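Local coordinates for protein mnemiopsin 1 (PDB 5VP3) that probably emits light when calcium binds, as a calcium-regulated ctenophore photoprotein built on EF-hands, at residues 41-46 and 54-59; 61-66 and 148-153; 78-83 and 124-129. One frame throughout, in Å; residues are numbered along the deposited sequence. Where two conformers were deposited one is given.

Contact 1. Residues 41-46 and 54-59; sequences DTFDLD and DEIMYW. With CD (cadmium ion), chain B.
F43 and I56 meet where the two helices of an EF-hand face each other, with a cadmium ion in the loop between them. This side of the contact is tightly packed. I56 CD1 sits over one face of the F43 ring, 4.0 Å from the ring centroid. W59 approaches the same ring at its edge. There W59 NE1 lies near the ring plane, 3.3 Å from F43 CD1. The F43 ring and the five-membered ring of W59 meet obliquely, their planes 59° apart. M51, in the short strand of the loop, also packs on F43 and I56. The outer side is looser. L45 is exposed and lays CD1 against the E55 stem, 3.8 Å from E55 CB. L45 CD2 touches the W59 indole obliquely, 4.0 Å from W59 CZ2. The metal joins the two segments at the loop end. D44 and D46 each give one OD1, while E55 binds through both OE1 and OE2. D48, the K50 carbonyl and a water complete seven ligand atoms, as in a canonical EF-hand. D44 CB points away from 54-59, but with CG anti to the backbone N (chi1 177°) OD1 still reaches the ion. D44 OD2 accepts from G49 N, which helps fix the carboxylate. E55 grips unevenly: E55 OE2 is 2.4 Å from the cadmium and OE1 2.8 Å. OE1, the longer arm, also accepts from T52 N. The water on the metal also donates to D46 OD2, at 3.2 Å.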
loop_
_atom_site.group_PDB
_atom_site.type_symbol
_atom_site.label_atom_id
_atom_site.label_comp_id
_atom_site.label_asym_id
_atom_site.label_seq_id
_atom_site.Cartn_x
_atom_site.Cartn_y
_atom_site.Cartn_z
ATOM N N ASP A 41 -3.153 -13.083 4.139
ATOM C CA ASP A 41 -4.268 -14.001 4.196
ATOM C C ASP A 41 -5.583 -13.273 3.968
ATOM O O ASP A 41 -6.519 -13.838 3.406
ATOM C CB ASP A 41 -4.235 -14.721 5.541
ATOM C CG ASP A 41 -3.062 -15.683 5.651
ATOM O OD1 ASP A 41 -2.462 -16.015 4.603
ATOM O OD2 ASP A 41 -2.710 -16.095 6.780
ATOM N N THR A 42 -5.676 -12.017 4.374
ATOM C CA THR A 42 -6.884 -11.274 4.043
ATOM C C THR A 42 -6.982 -11.023 2.544
ATOM O O THR A 42 -8.082 -11.062 1.983
ATOM C CB THR A 42 -6.914 -9.954 4.785
ATOM O OG1 THR A 42 -6.747 -10.194 6.190
ATOM C CG2 THR A 42 -8.225 -9.261 4.524
ATOM N N PHE A 43 -5.841 -10.750 1.887
ATOM C CA PHE A 43 -5.832 -10.458 0.458
ATOM C C PHE A 43 -6.039 -11.724 -0.361
ATOM O O PHE A 43 -6.605 -11.671 -1.451
ATOM C CB PHE A 43 -4.493 -9.836 0.055
ATOM C CG PHE A 43 -4.359 -8.355 0.345
ATOM C CD1 PHE A 43 -5.439 -7.505 0.290
ATOM C CD2 PHE A 43 -3.115 -7.821 0.636
ATOM C CE1 PHE A 43 -5.287 -6.135 0.543
ATOM C CE2 PHE A 43 -2.953 -6.466 0.892
ATOM C CZ PHE A 43 -4.039 -5.619 0.828
ATOM N N ASP A 44 -5.576 -12.865 0.151
ATOM C CA ASP A 44 -5.590 -14.132 -0.586
ATOM C C ASP A 44 -7.019 -14.678 -0.533
ATOM O O ASP A 44 -7.390 -15.494 0.314
ATOM C CB ASP A 44 -4.575 -15.082 0.019
ATOM C CG ASP A 44 -4.590 -16.422 -0.637
ATOM O OD1 ASP A 44 -5.226 -16.526 -1.700
ATOM O OD2 ASP A 44 -3.977 -17.353 -0.078
ATOM N N LEU A 45 -7.856 -14.181 -1.450
ATOM C CA LEU A 45 -9.301 -14.342 -1.264
ATOM C C LEU A 45 -9.730 -15.800 -1.368
ATOM O O LEU A 45 -10.736 -16.189 -0.768
ATOM C CB LEU A 45 -10.069 -13.499 -2.291
ATOM C CG LEU A 45 -9.694 -12.020 -2.421
ATOM C CD1 LEU A 45 -10.239 -11.475 -3.733
ATOM C CD2 LEU A 45 -10.190 -11.185 -1.237
ATOM N N ASP A 46 -8.997 -16.615 -2.118
ATOM C CA ASP A 46 -9.342 -18.016 -2.277
ATOM C C ASP A 46 -8.545 -18.940 -1.357
ATOM O O ASP A 46 -8.754 -20.155 -1.384
ATOM C CB ASP A 46 -9.154 -18.412 -3.755
ATOM C CG ASP A 46 -7.762 -18.110 -4.281
ATOM O OD1 ASP A 46 -6.894 -17.768 -3.446
ATOM O OD2 ASP A 46 -7.556 -18.196 -5.521
ATOM N N ASP A 54 -5.633 -9.936 -9.449
ATOM C CA ASP A 54 -7.090 -9.950 -9.414
ATOM C C ASP A 54 -7.600 -9.865 -7.989
ATOM O O ASP A 54 -8.573 -9.162 -7.704
ATOM C CB ASP A 54 -7.626 -11.193 -10.107
ATOM C CG ASP A 54 -7.809 -10.963 -11.565
ATOM O OD1 ASP A 54 -8.818 -10.316 -11.938
ATOM O OD2 ASP A 54 -6.909 -11.370 -12.312
ATOM N N GLU A 55 -6.934 -10.542 -7.075
ATOM C CA GLU A 55 -7.373 -10.491 -5.695
ATOM C C GLU A 55 -7.087 -9.123 -5.088
ATOM O O GLU A 55 -7.938 -8.554 -4.400
ATOM C CB GLU A 55 -6.685 -11.620 -4.932
ATOM C CG GLU A 55 -7.077 -13.000 -5.425
ATOM C CD GLU A 55 -6.261 -14.089 -4.744
ATOM O OE1 GLU A 55 -5.035 -13.889 -4.635
ATOM O OE2 GLU A 55 -6.836 -15.112 -4.298
ATOM N N ILE A 56 -5.906 -8.565 -5.376
ATOM C CA ILE A 56 -5.526 -7.236 -4.883
ATOM C C ILE A 56 -6.531 -6.169 -5.325
ATOM O O ILE A 56 -6.881 -5.272 -4.552
ATOM C CB ILE A 56 -4.108 -6.890 -5.388
ATOM C CG1 ILE A 56 -3.020 -7.750 -4.728
ATOM C CG2 ILE A 56 -3.817 -5.425 -5.222
ATOM C CD1 ILE A 56 -3.117 -7.772 -3.222
ATOM N N MET A 57 -6.984 -6.238 -6.577
ATOM C CA MET A 57 -7.827 -5.193 -7.146
ATOM C C MET A 57 -9.269 -5.230 -6.651
ATOM O O MET A 57 -10.022 -4.284 -6.912
ATOM C CB MET A 57 -7.788 -5.299 -8.671
ATOM C CG MET A 57 -6.398 -5.044 -9.220
ATOM S SD MET A 57 -5.691 -3.457 -8.705
ATOM C CE MET A 57 -7.070 -2.388 -9.093
ATOM N N TYR A 58 -9.662 -6.271 -5.920
ATOM C CA TYR A 58 -10.987 -6.305 -5.315
ATOM C C TYR A 58 -11.184 -5.134 -4.348
ATOM O O TYR A 58 -12.300 -4.611 -4.200
ATOM C CB TYR A 58 -11.169 -7.667 -4.632
ATOM C CG TYR A 58 -12.328 -7.821 -3.687
ATOM C CD1 TYR A 58 -13.552 -8.272 -4.128
ATOM C CD2 TYR A 58 -12.179 -7.578 -2.344
ATOM C CE1 TYR A 58 -14.611 -8.439 -3.254
ATOM C CE2 TYR A 58 -13.230 -7.756 -1.461
ATOM C CZ TYR A 58 -14.435 -8.183 -1.928
ATOM O OH TYR A 58 -15.479 -8.352 -1.063
ATOM N N TRP A 59 -10.127 -4.668 -3.737
ATOM C CA TRP A 59 -10.287 -3.702 -2.660
ATOM C C TRP A 59 -10.486 -2.288 -3.192
ATOM O O TRP A 59 -11.442 -1.609 -2.772
ATOM C CB TRP A 59 -9.088 -3.813 -1.719
ATOM C CG TRP A 59 -9.073 -5.190 -1.122
ATOM C CD1 TRP A 59 -8.289 -6.222 -1.513
ATOM C CD2 TRP A 59 -9.933 -5.706 -0.089
ATOM N NE1 TRP A 59 -8.589 -7.350 -0.786
ATOM C CE2 TRP A 59 -9.598 -7.064 0.088
ATOM C CE3 TRP A 59 -10.960 -5.161 0.687
ATOM C CZ2 TRP A 59 -10.216 -7.871 1.031
ATOM C CZ3 TRP A 59 -11.587 -5.970 1.611
ATOM C CH2 TRP A 59 -11.198 -7.318 1.780
HETATM CD CD CD B . -5.005 -16.550 -3.858
HETATM O O HOH W 1 -4.664 -16.971 -6.260
#

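Contact 2. Residues 61-66 and 148-153; sequences DRMRQL and LKTMMK
T150 is the first residue of 148-153 to meet helix 61-66, and its methyl does the touching. T150 CG2 lies anti to the backbone N and faces the other helix, 3.6 Å from L66 CB. The M63 side chain crosses T150 at about a right angle, with M63 CE 3.8 Å from T150 CG2. The T150 hydroxyl is used within its own helix, where OG1 bonds to E146 O. M151 comes next and is met close to its backbone. M63 SD stands 3.7 Å from M151 CA, and only the far end of the M151 side chain turns off. The bends at chi2 (67°) and chi3 of M63 turn its sulfur and methyl to these two residues. K153 closes the contact with an extended chain on the exposed side. K153 CE lies 3.7 Å from L66 CD2. L66 thus fills the space between the T150 methyl and the K153 chain, and an alanine here would keep the touch of CB on T150 but would probably open a gap beside K153 and leave its chain free to move. R62 NH2 comes within 3.1 Å of K153 O, but the angle is too poor for a hydrogen bond. The guanidinium is held from outside the pair, with NH1 in a salt bridge to D156. The axes of 61-66 and 148-153 run at 133° and pass 9.3 Å apart. Each helix leaves an EF-hand loop, so the contact joins two EF-hands. Helix 123-135 packs on M63 and M151 through L135, and helix 161-169 takes L148 and M152 with A162.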
loop_
_atom_site.group_PDB
_atom_site.type_symbol
_atom_site.label_atom_id
_atom_site.label_comp_id
_atom_site.label_asym_id
_atom_site.label_seq_id
_atom_site.Cartn_x
_atom_site.Cartn_y
_atom_site.Cartn_z
ATOM N N ASP A 61 -11.576 -1.645 -6.072
ATOM C CA ASP A 61 -12.858 -1.686 -6.753
ATOM C C ASP A 61 -13.998 -1.527 -5.753
ATOM O O ASP A 61 -15.011 -0.894 -6.071
ATOM C CB ASP A 61 -12.992 -2.974 -7.579
ATOM C CG ASP A 61 -14.303 -3.041 -8.336
ATOM O OD1 ASP A 61 -14.458 -2.317 -9.356
ATOM O OD2 ASP A 61 -15.184 -3.797 -7.879
ATOM N N ARG A 62 -13.860 -2.076 -4.536
ATOM C CA ARG A 62 -14.889 -1.824 -3.515
ATOM C C ARG A 62 -14.883 -0.360 -3.068
ATOM O O ARG A 62 -15.939 0.229 -2.793
ATOM C CB ARG A 62 -14.681 -2.754 -2.315
ATOM C CG ARG A 62 -15.287 -4.138 -2.520
ATOM C CD ARG A 62 -15.175 -4.987 -1.262
ATOM N NE ARG A 62 -15.885 -4.390 -0.126
ATOM C CZ ARG A 62 -15.818 -4.846 1.124
ATOM N NH1 ARG A 62 -15.069 -5.908 1.412
ATOM N NH2 ARG A 62 -16.501 -4.243 2.092
ATOM N N MET A 63 -13.708 0.252 -3.010
ATOM C CA MET A 63 -13.638 1.671 -2.701
ATOM C C MET A 63 -14.454 2.451 -3.720
ATOM O O MET A 63 -15.326 3.247 -3.353
ATOM C CB MET A 63 -12.164 2.102 -2.683
ATOM C CG MET A 63 -11.900 3.529 -2.307
ATOM S SD MET A 63 -12.352 3.754 -0.582
ATOM C CE MET A 63 -13.225 5.307 -0.673
ATOM N N ARG A 64 -14.243 2.153 -5.013
ATOM C CA ARG A 64 -14.976 2.797 -6.106
ATOM C C ARG A 64 -16.483 2.695 -5.910
ATOM O O ARG A 64 -17.220 3.656 -6.168
ATOM C CB ARG A 64 -14.567 2.141 -7.434
ATOM C CG ARG A 64 -15.312 2.613 -8.657
ATOM C CD ARG A 64 -14.870 1.869 -9.906
ATOM N NE ARG A 64 -15.406 0.520 -9.975
ATOM C CZ ARG A 64 -16.630 0.213 -10.405
ATOM N NH1 ARG A 64 -17.452 1.151 -10.837
ATOM N NH2 ARG A 64 -17.029 -1.052 -10.403
ATOM N N GLN A 65 -16.959 1.540 -5.437
ATOM C CA GLN A 65 -18.396 1.343 -5.301
ATOM C C GLN A 65 -18.995 2.274 -4.269
ATOM O O GLN A 65 -20.148 2.682 -4.413
ATOM C CB GLN A 65 -18.690 -0.089 -4.899
ATOM C CG GLN A 65 -18.306 -1.142 -5.950
ATOM C CD GLN A 65 -18.506 -2.565 -5.452
ATOM O OE1 GLN A 65 -19.521 -2.861 -4.805
ATOM N NE2 GLN A 65 -17.531 -3.463 -5.740
ATOM N N LEU A 66 -18.230 2.621 -3.230
ATOM C CA LEU A 66 -18.747 3.356 -2.083
ATOM C C LEU A 66 -18.694 4.858 -2.253
ATOM O O LEU A 66 -19.149 5.571 -1.373
ATOM C CB LEU A 66 -17.979 2.997 -0.834
ATOM C CG LEU A 66 -18.240 1.581 -0.371
ATOM C CD1 LEU A 66 -17.193 1.221 0.587
ATOM C CD2 LEU A 66 -19.580 1.457 0.288
ATOM N N LEU A 148 -12.620 8.976 5.389
ATOM C CA LEU A 148 -11.639 7.934 5.709
ATOM C C LEU A 148 -12.327 6.663 6.201
ATOM O O LEU A 148 -11.866 5.554 5.908
ATOM C CB LEU A 148 -10.632 8.411 6.756
ATOM C CG LEU A 148 -9.537 7.397 7.085
ATOM C CD1 LEU A 148 -8.573 7.213 5.868
ATOM C CD2 LEU A 148 -8.778 7.791 8.345
ATOM N N LYS A 149 -13.426 6.817 6.945
ATOM C CA LYS A 149 -14.233 5.675 7.358
ATOM C C LYS A 149 -14.699 4.866 6.146
ATOM O O LYS A 149 -14.709 3.630 6.173
ATOM C CB LYS A 149 -15.447 6.155 8.171
ATOM C CG LYS A 149 -15.150 6.612 9.618
ATOM C CD LYS A 149 -16.317 7.444 10.200
ATOM C CE LYS A 149 -17.425 6.588 10.807
ATOM N NZ LYS A 149 -18.558 7.434 11.271
ATOM N N THR A 150 -15.149 5.540 5.100
ATOM C CA THR A 150 -15.531 4.809 3.906
ATOM C C THR A 150 -14.403 3.913 3.457
ATOM O O THR A 150 -14.628 2.747 3.129
ATOM C CB THR A 150 -15.936 5.788 2.831
ATOM O OG1 THR A 150 -17.037 6.546 3.347
ATOM C CG2 THR A 150 -16.340 5.060 1.569
ATOM N N MET A 151 -13.167 4.421 3.495
ATOM C CA MET A 151 -12.032 3.591 3.117
ATOM C C MET A 151 -11.887 2.391 4.039
ATOM O O MET A 151 -11.467 1.305 3.605
ATOM C CB MET A 151 -10.737 4.401 3.131
ATOM C CG MET A 151 -9.590 3.615 2.501
ATOM S SD MET A 151 -7.934 4.341 2.610
ATOM C CE MET A 151 -7.422 3.818 4.215
ATOM N N MET A 152 -12.138 2.587 5.330
ATOM C CA MET A 152 -12.074 1.469 6.260
ATOM C C MET A 152 -13.118 0.417 5.903
ATOM O O MET A 152 -12.834 -0.784 5.888
ATOM C CB MET A 152 -12.297 1.965 7.685
ATOM C CG MET A 152 -11.288 3.012 8.153
ATOM S SD MET A 152 -9.657 2.290 7.984
ATOM C CE MET A 152 -8.552 3.662 8.283
ATOM N N LYS A 153 -14.326 0.862 5.590
ATOM C CA LYS A 153 -15.395 -0.060 5.244
ATOM C C LYS A 153 -15.035 -0.867 4.006
ATOM O O LYS A 153 -15.203 -2.086 3.978
ATOM C CB LYS A 153 -16.675 0.737 5.029
ATOM C CG LYS A 153 -17.829 -0.013 4.414
ATOM C CD LYS A 153 -19.097 0.832 4.534
ATOM C CE LYS A 153 -20.248 0.240 3.734
ATOM N NZ LYS A 153 -21.507 1.018 3.937
#

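Contact 3. Residues 78-83 and 124-129; sequences RAAVHT and IALLSN
The A79 carbonyl oxygen is gripped twice by T83, a residue that also touches L126 of the other helix. T83 N and T83 OG1 both donate to A79 O, and they come from opposite faces of the carbonyl plane. The hydroxyl bond is 3.0 Å from T83 OG1 to A79 O. With OG1 turned back to its own helix by chi1 of -61°, the T83 methyl is left facing the partner. T83 CG2 lies 4.2 Å from L126 CD2, a loose touch near the surface. A80 carries the close part of the contact. Its CB points at the other helix and meets backbone: A80 CB is 3.9 Å from L126 O and 4.0 Å from L127 CA. The small side chain lets the backbones come near, with A80 CA and L127 CA 5.1 Å apart. The segments 78-83 and 124-129 run roughly antiparallel, at 152°. Helix 123-135 is the entering helix of an EF-hand, as its next residues include the cadmium ligands D136 and D140. Beside A80, V81 and L127 make a buried apolar contact. V81 CB points away, yet V81 CG2 still meets L127 CD1 at 3.8 Å. The two side chains are oblique to each other. V81 also touches I56 and M57 of helix 53-66. L127 packs further on F84, one turn beyond A80 on helix 71-87.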
loop_
_atom_site.group_PDB
_atom_site.type_symbol
_atom_site.label_atom_id
_atom_site.label_comp_id
_atom_site.label_asym_id
_atom_site.label_seq_id
_atom_site.Cartn_x
_atom_site.Cartn_y
_atom_site.Cartn_z
ATOM N N ARG A 78 -6.573 2.792 -9.952
ATOM C CA ARG A 78 -6.274 1.473 -10.518
ATOM C C ARG A 78 -4.805 1.378 -10.906
ATOM O O ARG A 78 -4.113 0.434 -10.528
ATOM C CB ARG A 78 -7.160 1.185 -11.742
ATOM C CG ARG A 78 -7.028 -0.246 -12.356
ATOM C CD ARG A 78 -7.348 -0.301 -13.871
ATOM N NE ARG A 78 -6.433 0.597 -14.593
ATOM C CZ ARG A 78 -5.123 0.372 -14.789
ATOM N NH1 ARG A 78 -4.552 -0.740 -14.358
ATOM N NH2 ARG A 78 -4.369 1.278 -15.415
ATOM N N ALA A 79 -4.316 2.357 -11.678
ATOM C CA ALA A 79 -2.913 2.372 -12.089
ATOM C C ALA A 79 -1.979 2.351 -10.898
ATOM O O ALA A 79 -0.941 1.677 -10.919
ATOM C CB ALA A 79 -2.626 3.623 -12.911
ATOM N N ALA A 80 -2.250 3.207 -9.908
ATOM C CA ALA A 80 -1.366 3.296 -8.745
ATOM C C ALA A 80 -1.327 1.992 -7.969
ATOM O O ALA A 80 -0.260 1.555 -7.528
ATOM C CB ALA A 80 -1.828 4.421 -7.835
ATOM N N VAL A 81 -2.493 1.357 -7.786
ATOM C CA VAL A 81 -2.544 0.094 -7.080
ATOM C C VAL A 81 -1.775 -0.957 -7.852
ATOM O O VAL A 81 -1.027 -1.740 -7.271
ATOM C CB VAL A 81 -4.003 -0.345 -6.835
ATOM C CG1 VAL A 81 -4.046 -1.697 -6.216
ATOM C CG2 VAL A 81 -4.683 0.609 -5.903
ATOM N N HIS A 82 -1.914 -0.977 -9.169
ATOM C CA HIS A 82 -1.177 -1.959 -9.957
ATOM C C HIS A 82 0.321 -1.759 -9.796
ATOM O O HIS A 82 1.081 -2.722 -9.643
ATOM C CB HIS A 82 -1.516 -1.832 -11.433
ATOM C CG HIS A 82 -2.675 -2.633 -11.859
ATOM N ND1 HIS A 82 -3.972 -2.261 -11.594
ATOM C CD2 HIS A 82 -2.740 -3.779 -12.570
ATOM C CE1 HIS A 82 -4.793 -3.147 -12.134
ATOM N NE2 HIS A 82 -4.069 -4.074 -12.731
ATOM N N THR A 83 0.773 -0.517 -9.895
ATOM C CA THR A 83 2.201 -0.254 -9.804
ATOM C C THR A 83 2.708 -0.619 -8.424
ATOM O O THR A 83 3.759 -1.257 -8.278
ATOM C CB THR A 83 2.478 1.221 -10.089
ATOM O OG1 THR A 83 2.047 1.559 -11.407
ATOM C CG2 THR A 83 3.962 1.528 -9.942
ATOM N N ILE A 124 4.721 4.848 -2.504
ATOM C CA ILE A 124 3.696 4.973 -1.472
ATOM C C ILE A 124 2.954 6.282 -1.638
ATOM O O ILE A 124 1.744 6.338 -1.449
ATOM C CB ILE A 124 4.290 4.891 -0.064
ATOM C CG1 ILE A 124 4.904 3.521 0.184
ATOM C CG2 ILE A 124 3.177 5.179 0.973
ATOM C CD1 ILE A 124 5.615 3.405 1.546
ATOM N N ALA A 125 3.680 7.360 -1.957
ATOM C CA ALA A 125 3.034 8.655 -2.169
ATOM C C ALA A 125 2.157 8.626 -3.399
ATOM O O ALA A 125 1.077 9.217 -3.411
ATOM C CB ALA A 125 4.083 9.760 -2.298
ATOM N N LEU A 126 2.614 7.958 -4.454
ATOM C CA LEU A 126 1.772 7.760 -5.632
ATOM C C LEU A 126 0.451 7.075 -5.258
ATOM O O LEU A 126 -0.629 7.473 -5.715
ATOM C CB LEU A 126 2.543 6.929 -6.683
ATOM C CG LEU A 126 1.746 6.299 -7.840
ATOM C CD1 LEU A 126 1.312 7.359 -8.840
ATOM C CD2 LEU A 126 2.529 5.278 -8.569
ATOM N N LEU A 127 0.518 6.005 -4.468
ATOM C CA LEU A 127 -0.705 5.301 -4.075
ATOM C C LEU A 127 -1.600 6.199 -3.226
ATOM O O LEU A 127 -2.818 6.251 -3.415
ATOM C CB LEU A 127 -0.321 4.044 -3.309
ATOM C CG LEU A 127 -1.393 3.102 -2.786
ATOM C CD1 LEU A 127 -2.020 2.420 -3.927
ATOM C CD2 LEU A 127 -0.818 2.066 -1.855
ATOM N N SER A 128 -1.009 6.948 -2.305
ATOM C CA SER A 128 -1.806 7.787 -1.416
ATOM C C SER A 128 -2.485 8.909 -2.180
ATOM O O SER A 128 -3.678 9.178 -1.969
ATOM C CB SER A 128 -0.907 8.341 -0.309
ATOM O OG SER A 128 -1.609 9.183 0.559
ATOM N N ASN A 129 -1.756 9.581 -3.076
ATOM C CA ASN A 129 -2.339 10.698 -3.816
ATOM C C ASN A 129 -3.383 10.260 -4.843
ATOM O O ASN A 129 -4.293 11.047 -5.173
ATOM C CB ASN A 129 -1.213 11.498 -4.467
ATOM C CG ASN A 129 -0.496 12.388 -3.440
ATOM O OD1 ASN A 129 -1.142 13.053 -2.642
ATOM N ND2 ASN A 129 0.822 12.359 -3.424
#

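Overall arrangement
Contacts 1 and 2 share helix 53-66. Their segments adjoin in the sequence, and their centres lie about 15 Å apart. Contact 1 supplies D44, D46 and E55 of the cadmium site at the start of this helix, and contact 2 docks its far end on helix 145-154. There the T150 side chain is about 10 Å from another bound cadmium. Contact 3 joins the next helix, 71-87, to helix 123-135, and is about 17 Å from contact 1 between centres. The two touch directly, with I56 CG2 3.9 Å from V81 CG1. Contacts 2 and 3 do not touch, their nearest atoms being about 7 Å apart. Together they tie two consecutive helices to two others.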